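Local coordinates for tRNA nucleotidyl transferase-related protein (PDB 3H38), which probably completes tRNA 3' ends with CCA as a class II CCA-adding enzyme, this chain being its C-terminal nucleotidyltransferase and tRNA-binding portion, at residues 162-167 against 191-196; 174-179 against 215-220; 247-252 against 290-295; 278-283 against 303-308. All blocks are in the same frame, centred on the assembly; numbering follows the deposited sequence.

Contact 1: 162-167 against 191-196; sequences VIRVLH and RIEETT
Ile163 and Ile192 sit side by side where two very short strands meet, CB of Ile163 resting 3.9 Å from CG1 of Ile192. The backbone here is tight. Ile163 N donates to Arg191 O at 2.8 Å, a nearly straight bond (166°), and Ile163 O takes the N-H of Glu193 N at 3.2 Å, so one residue is held through both its amide and its carbonyl. Side chains alternate about this little sheet, the two isoleucines on one face and Val162 with Arg191 on the other. Since helices 170-173 and 177-187 fill the connection, the pair forms a parallel beta-alpha-beta crossover; 162-164 belongs to the poly(A) polymerase head-domain family and 191-196 to the RNA-binding family, so it joins the two regions. Beyond the strands Thr196, in the first turn of helix 194-205, puts its CB 3.8 Å from Val165 CG2; its buried OG1 has no polar partner in the model. Glu193 turns back to cap that helix. Its CG lies between the backbone N and the carbonyl carbon (chi1 66°) and the chain bends again at chi2, which lets OE1 accept from Thr195 N at 3.0 Å. The same fold stacks the carboxylate against the Arg164 guanidinium, planes 19° apart; Arg164 NH2 is a long 3.8 Å from Glu193 OE1 and no N-H points at the oxygen, probably leaving only a weak charge attraction. Asp157 bridges Arg164 NH1 more firmly. The solvent side is looser: exposed Arg191 lays one guanidinium face, toward its rim, over Val162 CG2.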
# COMPACT_ATOMS: atom_id res chain seq x y z
N VAL A 162 -0.01 -21.91 6.10
CA VAL A 162 -1.46 -21.80 5.94
C VAL A 162 -2.06 -20.49 6.45
O VAL A 162 -1.71 -20.00 7.52
CB VAL A 162 -2.19 -23.01 6.59
CG1 VAL A 162 -3.53 -22.59 7.17
CG2 VAL A 162 -2.38 -24.12 5.58
N ILE A 163 -2.95 -19.91 5.64
CA ILE A 163 -3.76 -18.78 6.07
C ILE A 163 -5.15 -19.32 6.40
O ILE A 163 -5.82 -19.85 5.53
CB ILE A 163 -3.90 -17.71 4.98
CG1 ILE A 163 -2.52 -17.19 4.56
CG2 ILE A 163 -4.79 -16.54 5.48
CD1 ILE A 163 -1.75 -16.57 5.71
N ARG A 164 -5.54 -19.18 7.66
CA ARG A 164 -6.80 -19.74 8.16
C ARG A 164 -7.48 -18.72 9.07
O ARG A 164 -6.85 -18.15 9.94
CB ARG A 164 -6.54 -21.05 8.92
CG ARG A 164 -7.78 -21.88 9.19
CD ARG A 164 -7.52 -22.98 10.23
NE ARG A 164 -6.30 -23.73 9.92
CZ ARG A 164 -6.24 -24.95 9.39
NH1 ARG A 164 -5.06 -25.52 9.18
NH2 ARG A 164 -7.34 -25.62 9.09
N VAL A 165 -8.78 -18.50 8.86
CA VAL A 165 -9.55 -17.64 9.75
C VAL A 165 -9.95 -18.37 11.04
O VAL A 165 -9.98 -19.62 11.09
CB VAL A 165 -10.83 -17.08 9.04
CG1 VAL A 165 -10.46 -16.11 7.92
CG2 VAL A 165 -11.73 -18.22 8.55
N LEU A 166 -10.27 -17.61 12.09
CA LEU A 166 -10.57 -18.20 13.39
C LEU A 166 -12.00 -18.72 13.60
O LEU A 166 -12.24 -19.46 14.56
CB LEU A 166 -10.23 -17.23 14.53
CG LEU A 166 -8.94 -16.41 14.50
CD1 LEU A 166 -8.63 -15.92 15.90
CD2 LEU A 166 -7.78 -17.20 13.97
N HIS A 167 -12.94 -18.32 12.75
CA HIS A 167 -14.34 -18.80 12.83
C HIS A 167 -15.05 -18.57 11.50
O HIS A 167 -14.54 -17.83 10.63
CB HIS A 167 -15.12 -18.06 13.91
CG HIS A 167 -15.26 -16.60 13.65
ND1 HIS A 167 -14.32 -15.68 14.05
CD2 HIS A 167 -16.23 -15.90 13.00
CE1 HIS A 167 -14.70 -14.47 13.67
NE2 HIS A 167 -15.85 -14.58 13.02
N ARG A 191 -0.52 -20.52 1.55
CA ARG A 191 -1.74 -20.85 0.84
C ARG A 191 -2.93 -20.69 1.78
O ARG A 191 -2.83 -20.92 3.00
CB ARG A 191 -1.68 -22.28 0.28
CG ARG A 191 -1.79 -23.37 1.37
CD ARG A 191 -1.70 -24.78 0.78
NE ARG A 191 -2.72 -25.67 1.32
CZ ARG A 191 -2.51 -26.57 2.27
NH1 ARG A 191 -3.52 -27.33 2.70
NH2 ARG A 191 -1.29 -26.72 2.80
N ILE A 192 -4.06 -20.29 1.23
CA ILE A 192 -5.31 -20.23 1.98
C ILE A 192 -5.94 -21.61 2.06
O ILE A 192 -6.34 -22.19 1.05
CB ILE A 192 -6.28 -19.20 1.36
CG1 ILE A 192 -5.71 -17.79 1.54
CG2 ILE A 192 -7.69 -19.33 1.99
CD1 ILE A 192 -6.24 -16.73 0.56
N GLU A 193 -6.01 -22.16 3.27
CA GLU A 193 -6.47 -23.53 3.41
C GLU A 193 -7.89 -23.65 2.89
O GLU A 193 -8.65 -22.68 2.90
CB GLU A 193 -6.36 -24.01 4.86
CG GLU A 193 -7.26 -23.32 5.87
CD GLU A 193 -8.59 -24.04 6.01
OE1 GLU A 193 -8.70 -25.20 5.52
OE2 GLU A 193 -9.52 -23.46 6.62
N GLU A 194 -8.23 -24.83 2.43
CA GLU A 194 -9.50 -25.12 1.82
C GLU A 194 -10.72 -24.49 2.39
O GLU A 194 -11.44 -23.81 1.71
CB GLU A 194 -9.71 -26.61 1.82
CG GLU A 194 -10.47 -27.12 0.68
CD GLU A 194 -10.35 -28.62 0.58
OE1 GLU A 194 -10.86 -29.31 1.46
OE2 GLU A 194 -9.72 -29.10 -0.38
N THR A 195 -10.99 -24.78 3.63
CA THR A 195 -12.20 -24.29 4.28
C THR A 195 -12.29 -22.76 4.24
O THR A 195 -13.32 -22.20 3.83
CB THR A 195 -12.30 -24.76 5.71
OG1 THR A 195 -12.18 -26.19 5.73
CG2 THR A 195 -13.63 -24.30 6.33
N THR A 196 -11.21 -22.09 4.63
CA THR A 196 -11.27 -20.64 4.62
C THR A 196 -11.42 -20.12 3.21
O THR A 196 -12.13 -19.13 2.99
CB THR A 196 -10.19 -19.91 5.51
OG1 THR A 196 -9.52 -18.91 4.74
CG2 THR A 196 -9.19 -20.84 6.07

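Contact 2: 174-179 against 215-220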
# COMPACT_ATOMS: atom_id res chain seq x y z
N ASP A 174 -15.93 -8.97 8.79
CA ASP A 174 -15.04 -7.96 8.20
C ASP A 174 -14.48 -8.42 6.84
O ASP A 174 -13.47 -9.12 6.77
CB ASP A 174 -13.91 -7.62 9.16
CG ASP A 174 -13.07 -6.48 8.66
OD1 ASP A 174 -12.13 -6.05 9.36
OD2 ASP A 174 -13.37 -6.00 7.56
N PRO A 175 -15.16 -8.03 5.76
CA PRO A 175 -14.85 -8.50 4.40
C PRO A 175 -13.50 -7.96 3.96
O PRO A 175 -12.97 -8.35 2.92
CB PRO A 175 -15.99 -7.88 3.55
CG PRO A 175 -17.08 -7.54 4.52
CD PRO A 175 -16.33 -7.13 5.76
N THR A 176 -12.96 -7.06 4.77
CA THR A 176 -11.66 -6.46 4.55
C THR A 176 -10.58 -7.56 4.60
O THR A 176 -9.54 -7.46 3.96
CB THR A 176 -11.47 -5.32 5.57
OG1 THR A 176 -11.38 -4.07 4.88
CG2 THR A 176 -10.32 -5.53 6.51
N ARG A 177 -10.89 -8.64 5.30
CA ARG A 177 -10.01 -9.78 5.45
C ARG A 177 -9.89 -10.59 4.18
O ARG A 177 -9.03 -11.48 4.05
CB ARG A 177 -10.51 -10.69 6.57
CG ARG A 177 -10.21 -10.19 7.98
CD ARG A 177 -11.17 -10.82 9.03
NE ARG A 177 -11.14 -10.03 10.26
CZ ARG A 177 -11.94 -10.19 11.31
NH1 ARG A 177 -12.87 -11.14 11.34
NH2 ARG A 177 -11.78 -9.38 12.34
N ILE A 178 -10.77 -10.29 3.23
CA ILE A 178 -10.70 -10.96 1.94
C ILE A 178 -9.39 -10.52 1.26
O ILE A 178 -8.66 -11.34 0.74
CB ILE A 178 -11.92 -10.66 1.07
CG1 ILE A 178 -13.14 -11.45 1.60
CG2 ILE A 178 -11.64 -11.00 -0.42
CD1 ILE A 178 -14.47 -10.96 1.03
N LEU A 179 -9.10 -9.21 1.31
CA LEU A 179 -7.90 -8.64 0.70
C LEU A 179 -6.68 -8.95 1.57
O LEU A 179 -5.61 -9.29 1.03
CB LEU A 179 -8.07 -7.12 0.48
CG LEU A 179 -9.18 -6.70 -0.52
CD1 LEU A 179 -9.51 -5.22 -0.51
CD2 LEU A 179 -8.78 -7.09 -1.94
N PRO A 215 -13.42 3.48 2.08
CA PRO A 215 -12.16 3.85 2.75
C PRO A 215 -11.46 2.68 3.43
O PRO A 215 -10.22 2.64 3.48
CB PRO A 215 -12.62 4.88 3.80
CG PRO A 215 -13.85 5.49 3.21
CD PRO A 215 -14.53 4.40 2.42
N ARG A 216 -12.23 1.74 3.97
CA ARG A 216 -11.62 0.62 4.67
C ARG A 216 -10.96 -0.25 3.62
O ARG A 216 -9.81 -0.64 3.74
CB ARG A 216 -12.68 -0.13 5.49
CG ARG A 216 -13.45 0.77 6.51
CD ARG A 216 -14.22 -0.08 7.56
NE ARG A 216 -13.30 -1.01 8.21
CZ ARG A 216 -13.46 -2.33 8.31
NH1 ARG A 216 -12.52 -3.05 8.93
NH2 ARG A 216 -14.56 -2.92 7.83
N LEU A 217 -11.70 -0.52 2.56
CA LEU A 217 -11.23 -1.30 1.44
C LEU A 217 -10.00 -0.64 0.78
O LEU A 217 -9.02 -1.31 0.45
CB LEU A 217 -12.37 -1.41 0.43
CG LEU A 217 -13.25 -2.66 0.23
CD1 LEU A 217 -13.20 -3.62 1.37
CD2 LEU A 217 -14.68 -2.25 -0.10
N ARG A 218 -10.05 0.68 0.60
CA ARG A 218 -8.97 1.35 -0.10
C ARG A 218 -7.71 1.12 0.70
O ARG A 218 -6.62 0.84 0.17
CB ARG A 218 -9.26 2.85 -0.25
CG ARG A 218 -8.04 3.70 -0.56
CD ARG A 218 -8.38 5.10 -1.05
NE ARG A 218 -7.15 5.87 -1.21
CZ ARG A 218 -7.09 7.13 -1.63
NH1 ARG A 218 -5.92 7.73 -1.74
NH2 ARG A 218 -8.18 7.78 -1.95
N GLN A 219 -7.85 1.23 2.01
CA GLN A 219 -6.69 1.16 2.83
C GLN A 219 -6.05 -0.22 2.80
O GLN A 219 -4.82 -0.34 2.84
CB GLN A 219 -7.00 1.57 4.27
CG GLN A 219 -5.74 1.55 5.11
CD GLN A 219 -5.96 0.91 6.46
OE1 GLN A 219 -5.62 -0.27 6.67
NE2 GLN A 219 -6.53 1.67 7.39
N GLU A 220 -6.86 -1.27 2.72
CA GLU A 220 -6.30 -2.61 2.60
C GLU A 220 -5.69 -2.76 1.19
O GLU A 220 -4.75 -3.53 0.97
CB GLU A 220 -7.35 -3.69 2.87
CG GLU A 220 -7.76 -3.81 4.36
CD GLU A 220 -6.59 -4.05 5.32
OE1 GLU A 220 -5.66 -4.80 4.96
OE2 GLU A 220 -6.58 -3.49 6.44
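The guanidinium of Arg216 is met at its edge by Asp174 and over one face, toward the rim, by Thr176 OG1. Asp174 OD1 lies almost in the guanidinium plane and accepts from Arg216 NH1 at 3.1 Å, fairly straight (160°), forming a salt bridge. The carboxylate is not flat with it: the planes are 40° apart and the N-H reaches OD1 from above the carboxylate plane. A second, weak bond from NH2 to OD2 is less certain, because the place of OD2 is in doubt. Asp174 CB lies over the centre of one face of the Arg177 guanidinium, 3.8 Å above its plane. Arg216 reaches across by bending at chi3 (55°), which swings its end toward the turn at 174-177. Thr176 packs against Glu220, the side chains at about a right angle: Thr176 OG1 lies 3.7 Å and Thr176 CG2 3.8 Å from Glu220 CG; that buried hydroxyl has no polar partner in the model. Farther along, Leu179 CD1 approaches Leu217 CD1 at 4.4 Å. Thus the 174-179 turn and the helix it leads into pack on helix 214-225. Asp174 and Arg177 bind CTP and ATP in this enzyme and belong to the Asp-x-x-Arg base-reading motif of class II CCA-adding enzymes. Arg216 probably acts as a second-shell residue, helping with the turn's cap (Thr176 N to Asp174 OD2, less sure) to orient the carboxylate. Glu220 pairs with the nucleotide-binding Arg183 and Arg180; both are consistent with a site partly organised before nucleotide arrives.

Contact 3: 247-252 against 290-295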
# COMPACT_ATOMS: atom_id res chain seq x y z
N PHE A 247 -14.55 -2.96 -8.39
CA PHE A 247 -14.75 -2.02 -9.50
C PHE A 247 -15.59 -2.70 -10.56
O PHE A 247 -15.09 -3.53 -11.32
CB PHE A 247 -13.42 -1.57 -10.10
CG PHE A 247 -12.38 -1.27 -9.08
CD1 PHE A 247 -11.47 -2.23 -8.70
CD2 PHE A 247 -12.36 -0.03 -8.45
CE1 PHE A 247 -10.53 -1.96 -7.72
CE2 PHE A 247 -11.43 0.25 -7.47
CZ PHE A 247 -10.50 -0.72 -7.11
N PRO A 248 -16.87 -2.34 -10.61
CA PRO A 248 -17.94 -3.07 -11.29
C PRO A 248 -17.87 -2.94 -12.81
O PRO A 248 -18.56 -3.65 -13.53
CB PRO A 248 -19.21 -2.38 -10.76
CG PRO A 248 -18.74 -1.43 -9.66
CD PRO A 248 -17.35 -1.08 -10.04
N LYS A 249 -17.05 -2.01 -13.29
CA LYS A 249 -16.84 -1.85 -14.72
C LYS A 249 -15.46 -2.29 -15.19
O LYS A 249 -15.14 -2.15 -16.37
CB LYS A 249 -17.09 -0.41 -15.15
CG LYS A 249 -18.39 -0.22 -15.88
CD LYS A 249 -19.56 -0.36 -14.95
CE LYS A 249 -20.85 -0.47 -15.75
NZ LYS A 249 -22.04 -0.26 -14.88
N THR A 250 -14.64 -2.81 -14.29
CA THR A 250 -13.33 -3.32 -14.70
C THR A 250 -13.31 -4.85 -14.81
O THR A 250 -13.71 -5.59 -13.88
CB THR A 250 -12.10 -2.84 -13.83
OG1 THR A 250 -11.66 -3.90 -12.99
CG2 THR A 250 -12.38 -1.60 -13.00
N TYR A 251 -12.82 -5.31 -15.95
CA TYR A 251 -12.71 -6.72 -16.27
C TYR A 251 -11.23 -7.03 -16.39
O TYR A 251 -10.53 -6.42 -17.22
CB TYR A 251 -13.45 -7.01 -17.59
CG TYR A 251 -14.79 -6.36 -17.57
CD1 TYR A 251 -15.87 -6.96 -16.92
CD2 TYR A 251 -14.98 -5.11 -18.15
CE1 TYR A 251 -17.11 -6.34 -16.87
CE2 TYR A 251 -16.22 -4.48 -18.11
CZ TYR A 251 -17.28 -5.10 -17.47
OH TYR A 251 -18.51 -4.47 -17.43
N TYR A 252 -10.76 -7.94 -15.54
CA TYR A 252 -9.35 -8.31 -15.57
C TYR A 252 -9.11 -9.37 -16.62
O TYR A 252 -9.42 -10.54 -16.39
CB TYR A 252 -8.89 -8.84 -14.23
CG TYR A 252 -7.38 -8.77 -14.08
CD1 TYR A 252 -6.76 -7.55 -13.81
CD2 TYR A 252 -6.58 -9.90 -14.24
CE1 TYR A 252 -5.39 -7.45 -13.67
CE2 TYR A 252 -5.18 -9.82 -14.10
CZ TYR A 252 -4.60 -8.58 -13.80
OH TYR A 252 -3.25 -8.46 -13.65
N PHE A 290 -11.67 3.38 -19.70
CA PHE A 290 -12.91 3.20 -20.47
C PHE A 290 -14.18 3.26 -19.64
O PHE A 290 -15.24 2.77 -20.05
CB PHE A 290 -12.85 1.91 -21.30
CG PHE A 290 -11.70 1.87 -22.25
CD1 PHE A 290 -10.67 0.96 -22.08
CD2 PHE A 290 -11.62 2.78 -23.30
CE1 PHE A 290 -9.59 0.93 -22.94
CE2 PHE A 290 -10.55 2.77 -24.17
CZ PHE A 290 -9.53 1.84 -23.99
N TYR A 291 -14.05 3.87 -18.47
CA TYR A 291 -15.18 4.04 -17.57
C TYR A 291 -16.05 5.19 -18.04
O TYR A 291 -15.57 6.29 -18.31
CB TYR A 291 -14.70 4.29 -16.14
CG TYR A 291 -14.69 3.08 -15.24
CD1 TYR A 291 -15.32 3.12 -14.00
CD2 TYR A 291 -14.06 1.90 -15.61
CE1 TYR A 291 -15.34 2.01 -13.16
CE2 TYR A 291 -14.07 0.78 -14.78
CZ TYR A 291 -14.71 0.85 -13.55
OH TYR A 291 -14.75 -0.23 -12.69
N ASP A 292 -17.34 4.92 -18.14
CA ASP A 292 -18.33 5.95 -18.41
C ASP A 292 -18.44 6.90 -17.21
O ASP A 292 -18.09 6.54 -16.09
CB ASP A 292 -19.67 5.29 -18.72
CG ASP A 292 -19.95 4.08 -17.81
OD1 ASP A 292 -19.04 3.23 -17.58
OD2 ASP A 292 -21.10 3.98 -17.33
N ASP A 293 -18.98 8.07 -17.44
CA ASP A 293 -19.05 9.12 -16.46
C ASP A 293 -19.78 8.76 -15.18
O ASP A 293 -19.42 9.19 -14.14
CB ASP A 293 -19.73 10.32 -17.08
CG ASP A 293 -18.77 11.20 -17.82
OD1 ASP A 293 -17.60 11.19 -17.46
OD2 ASP A 293 -19.17 11.93 -18.74
N GLU A 294 -20.86 8.01 -15.28
CA GLU A 294 -21.64 7.63 -14.12
C GLU A 294 -20.98 6.46 -13.38
O GLU A 294 -21.04 6.37 -12.15
CB GLU A 294 -23.09 7.30 -14.49
CG GLU A 294 -23.25 6.30 -15.62
CD GLU A 294 -22.76 6.84 -16.96
OE1 GLU A 294 -21.55 6.73 -17.24
OE2 GLU A 294 -23.59 7.35 -17.76
N SER A 295 -20.34 5.58 -14.14
CA SER A 295 -19.57 4.51 -13.51
C SER A 295 -18.41 5.12 -12.76
O SER A 295 -18.13 4.73 -11.63
CB SER A 295 -19.09 3.49 -14.54
OG SER A 295 -20.20 2.78 -15.05
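Lys249 lays its CB over one face of the Tyr291 ring, and this CH-pi contact carries much of the contact. CB of Lys249 stands 3.5 Å from the centroid of the Tyr291 ring, 26° off the normal, displaced toward the phenol end. Among the apolar contacts, Phe247 CB comes within 4.4 Å of Tyr291 CZ, and the Phe247 ring goes on to meet Phe287 and Tyr303. Of hydrogen bonds there is one between the segments: Lys249 N donates to Tyr291 OH at 3.0 Å, clearly bent at 136°, though the hydroxyl is crowded in the model and its exact place is less sure. The type I turn from Phe247 to Thr250, closed by Thr250 N on Phe247 O, presents this amide. Within 290-295, Ser295 OG gives its proton to Asp292 OD2 at 2.7 Å, on the syn side though well out of the carboxylate plane, across the first turn of helix 293-302, where Asp292 is the N-cap. Ser295 OG also lies 3.2 Å from Lys249 CD, because the lysine bends at chi2 (71°) and runs its aliphatic part over the serine. Any charge attraction is probably long-range, with Lys249 NZ 5.0 Å from Asp292 OD2. The contact is plain packing of the loop after helix 242-246 against the connection between helices 279-287 and 293-302 and the first turn of helix 293-302; Arg314 grips that connection through Tyr291 O. Its chemistry implies that the lysine works here chiefly through its methylenes and backbone amide, its ammonium probably drawn only mildly to the aspartate.

Contact 4: 278-283 against 303-308; sequences DRFYAV and YSLRRN
Tyr281 and Phe280 reach the loop from successive positions of helix 279-287 by different first torsions: CG of Tyr281 is anti to its carbonyl carbon (chi1 -83°), whereas Phe280 sets CG anti to the backbone N (chi1 177°). Both come to the same methyl, CD2 of Leu305, which lies 3.7 Å from Phe280 CE2 and 3.9 Å from Tyr281 OH. The phenol oxygen arrives alongside the loop backbone: Tyr281 OH is 3.5 Å from Leu305 CA and accepts from Arg306 N at 3.3 Å, a long bond bent to 146°. Arg306 then leaves at about a right angle to the tyrosine, with Arg306 CG 3.6 Å from Tyr281 OH, and its guanidinium plane stands nearly perpendicular to the ring. Arg218 of helix 214-225 also touches both aromatic side chains, and Trp296 and Val299 cover Leu305. This joins the first turn of one helix of the all-helical part to the loop that links helices 293-302 and 309-328, well away from the nucleotide site. Chemically, the greasy contact is set by a single methyl, while a lone phenol oxygen satisfies one loop N-H that helical bonding does not use.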
# COMPACT_ATOMS: atom_id res chain seq x y z
N ASP A 278 2.47 7.23 -6.38
CA ASP A 278 1.35 6.64 -5.66
C ASP A 278 0.85 5.40 -6.41
O ASP A 278 0.20 5.51 -7.46
CB ASP A 278 0.21 7.64 -5.44
CG ASP A 278 -0.94 7.05 -4.64
OD1 ASP A 278 -1.73 7.83 -4.06
OD2 ASP A 278 -1.08 5.81 -4.60
N ARG A 279 1.16 4.24 -5.86
CA ARG A 279 0.85 2.98 -6.53
C ARG A 279 -0.64 2.71 -6.64
O ARG A 279 -1.08 2.08 -7.61
CB ARG A 279 1.55 1.82 -5.85
CG ARG A 279 3.02 2.07 -5.73
CD ARG A 279 3.79 0.81 -5.59
NE ARG A 279 5.18 1.13 -5.32
CZ ARG A 279 6.10 0.25 -4.95
NH1 ARG A 279 7.34 0.65 -4.71
NH2 ARG A 279 5.76 -1.04 -4.82
N PHE A 280 -1.40 3.19 -5.65
CA PHE A 280 -2.85 3.04 -5.68
C PHE A 280 -3.43 3.68 -6.96
O PHE A 280 -4.23 3.07 -7.66
CB PHE A 280 -3.48 3.62 -4.40
CG PHE A 280 -4.98 3.56 -4.38
CD1 PHE A 280 -5.64 2.34 -4.42
CD2 PHE A 280 -5.74 4.72 -4.30
CE1 PHE A 280 -7.04 2.27 -4.41
CE2 PHE A 280 -7.13 4.66 -4.28
CZ PHE A 280 -7.78 3.43 -4.35
N TYR A 281 -3.02 4.90 -7.25
CA TYR A 281 -3.49 5.61 -8.43
C TYR A 281 -2.88 5.08 -9.73
O TYR A 281 -3.56 5.03 -10.76
CB TYR A 281 -3.17 7.09 -8.30
CG TYR A 281 -4.19 7.82 -7.51
CD1 TYR A 281 -4.93 8.82 -8.09
CD2 TYR A 281 -4.45 7.48 -6.18
CE1 TYR A 281 -5.89 9.48 -7.39
CE2 TYR A 281 -5.42 8.15 -5.46
CZ TYR A 281 -6.12 9.15 -6.08
OH TYR A 281 -7.08 9.85 -5.43
N ALA A 282 -1.61 4.70 -9.68
CA ALA A 282 -0.99 4.09 -10.85
C ALA A 282 -1.85 2.91 -11.28
O ALA A 282 -2.22 2.80 -12.46
CB ALA A 282 0.40 3.62 -10.51
N VAL A 283 -2.19 2.05 -10.33
CA VAL A 283 -3.01 0.87 -10.63
C VAL A 283 -4.42 1.23 -11.09
O VAL A 283 -5.03 0.51 -11.87
CB VAL A 283 -3.11 -0.11 -9.43
CG1 VAL A 283 -3.84 -1.38 -9.84
CG2 VAL A 283 -1.74 -0.48 -8.96
N TYR A 303 -14.53 5.17 -3.19
CA TYR A 303 -13.17 5.31 -2.76
C TYR A 303 -13.00 6.77 -2.94
O TYR A 303 -13.71 7.32 -3.69
CB TYR A 303 -12.29 4.50 -3.66
CG TYR A 303 -12.82 3.14 -3.78
CD1 TYR A 303 -13.43 2.73 -4.90
CD2 TYR A 303 -12.78 2.27 -2.72
CE1 TYR A 303 -13.94 1.51 -4.99
CE2 TYR A 303 -13.30 1.06 -2.81
CZ TYR A 303 -13.86 0.66 -3.94
OH TYR A 303 -14.39 -0.56 -4.05
N SER A 304 -12.18 7.47 -2.21
CA SER A 304 -12.23 8.92 -2.40
C SER A 304 -11.24 9.53 -3.37
O SER A 304 -10.30 10.12 -2.93
CB SER A 304 -12.20 9.62 -1.07
OG SER A 304 -13.36 9.32 -0.34
N LEU A 305 -11.50 9.45 -4.67
CA LEU A 305 -10.55 9.78 -5.72
C LEU A 305 -10.58 11.25 -6.14
O LEU A 305 -11.62 11.90 -6.06
CB LEU A 305 -10.82 8.88 -6.92
CG LEU A 305 -10.99 7.43 -6.46
CD1 LEU A 305 -11.23 6.46 -7.64
CD2 LEU A 305 -9.78 6.97 -5.56
N ARG A 306 -9.47 11.75 -6.65
CA ARG A 306 -9.42 13.10 -7.15
C ARG A 306 -10.38 13.22 -8.29
O ARG A 306 -10.60 12.30 -9.00
CB ARG A 306 -8.06 13.41 -7.68
CG ARG A 306 -6.99 13.27 -6.69
CD ARG A 306 -5.80 14.14 -6.96
NE ARG A 306 -5.06 14.35 -5.72
CZ ARG A 306 -4.10 15.26 -5.54
NH1 ARG A 306 -3.73 16.07 -6.53
NH2 ARG A 306 -3.50 15.35 -4.37
N ARG A 307 -10.98 14.38 -8.45
CA ARG A 307 -11.98 14.54 -9.50
C ARG A 307 -11.35 14.49 -10.90
O ARG A 307 -11.92 13.93 -11.83
CB ARG A 307 -12.77 15.85 -9.31
CG ARG A 307 -13.66 15.91 -8.05
CD ARG A 307 -14.53 17.17 -8.02
NE ARG A 307 -15.50 17.23 -9.12
CZ ARG A 307 -16.74 16.75 -9.06
NH1 ARG A 307 -17.17 16.16 -7.95
NH2 ARG A 307 -17.56 16.85 -10.11
N ASN A 308 -10.18 15.06 -11.03
CA ASN A 308 -9.48 15.15 -12.28
C ASN A 308 -8.99 13.83 -12.82
O ASN A 308 -8.59 13.78 -13.93
CB ASN A 308 -8.29 16.09 -12.13
CG ASN A 308 -8.29 17.19 -13.15
OD1 ASN A 308 -7.55 17.14 -14.13
ND2 ASN A 308 -9.12 18.19 -12.94

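Contacts 1 and 2 interleave along the chain, since 174-179 falls between the two halves of contact 1 and 191-196 between those of contact 2; their centres are about 17 Å apart, and helix 177-187 leads, after a short turn, to strand 191-192. Contacts 3 and 4 interleave likewise, centres about 14 Å apart, with Phe247 of contact 3 packed on Tyr303 of contact 4. Arg218 ties contact 2 to contact 4, about 16 Å away between centres, whereas the centres of contacts 1 and 3 lie about 31 Å apart. The series thus follows the elongated molecule from the end nearest the head domain, through the nucleotide-reading residues, into the helical part beyond, in unbroken packing between contacts 2, 4 and 3.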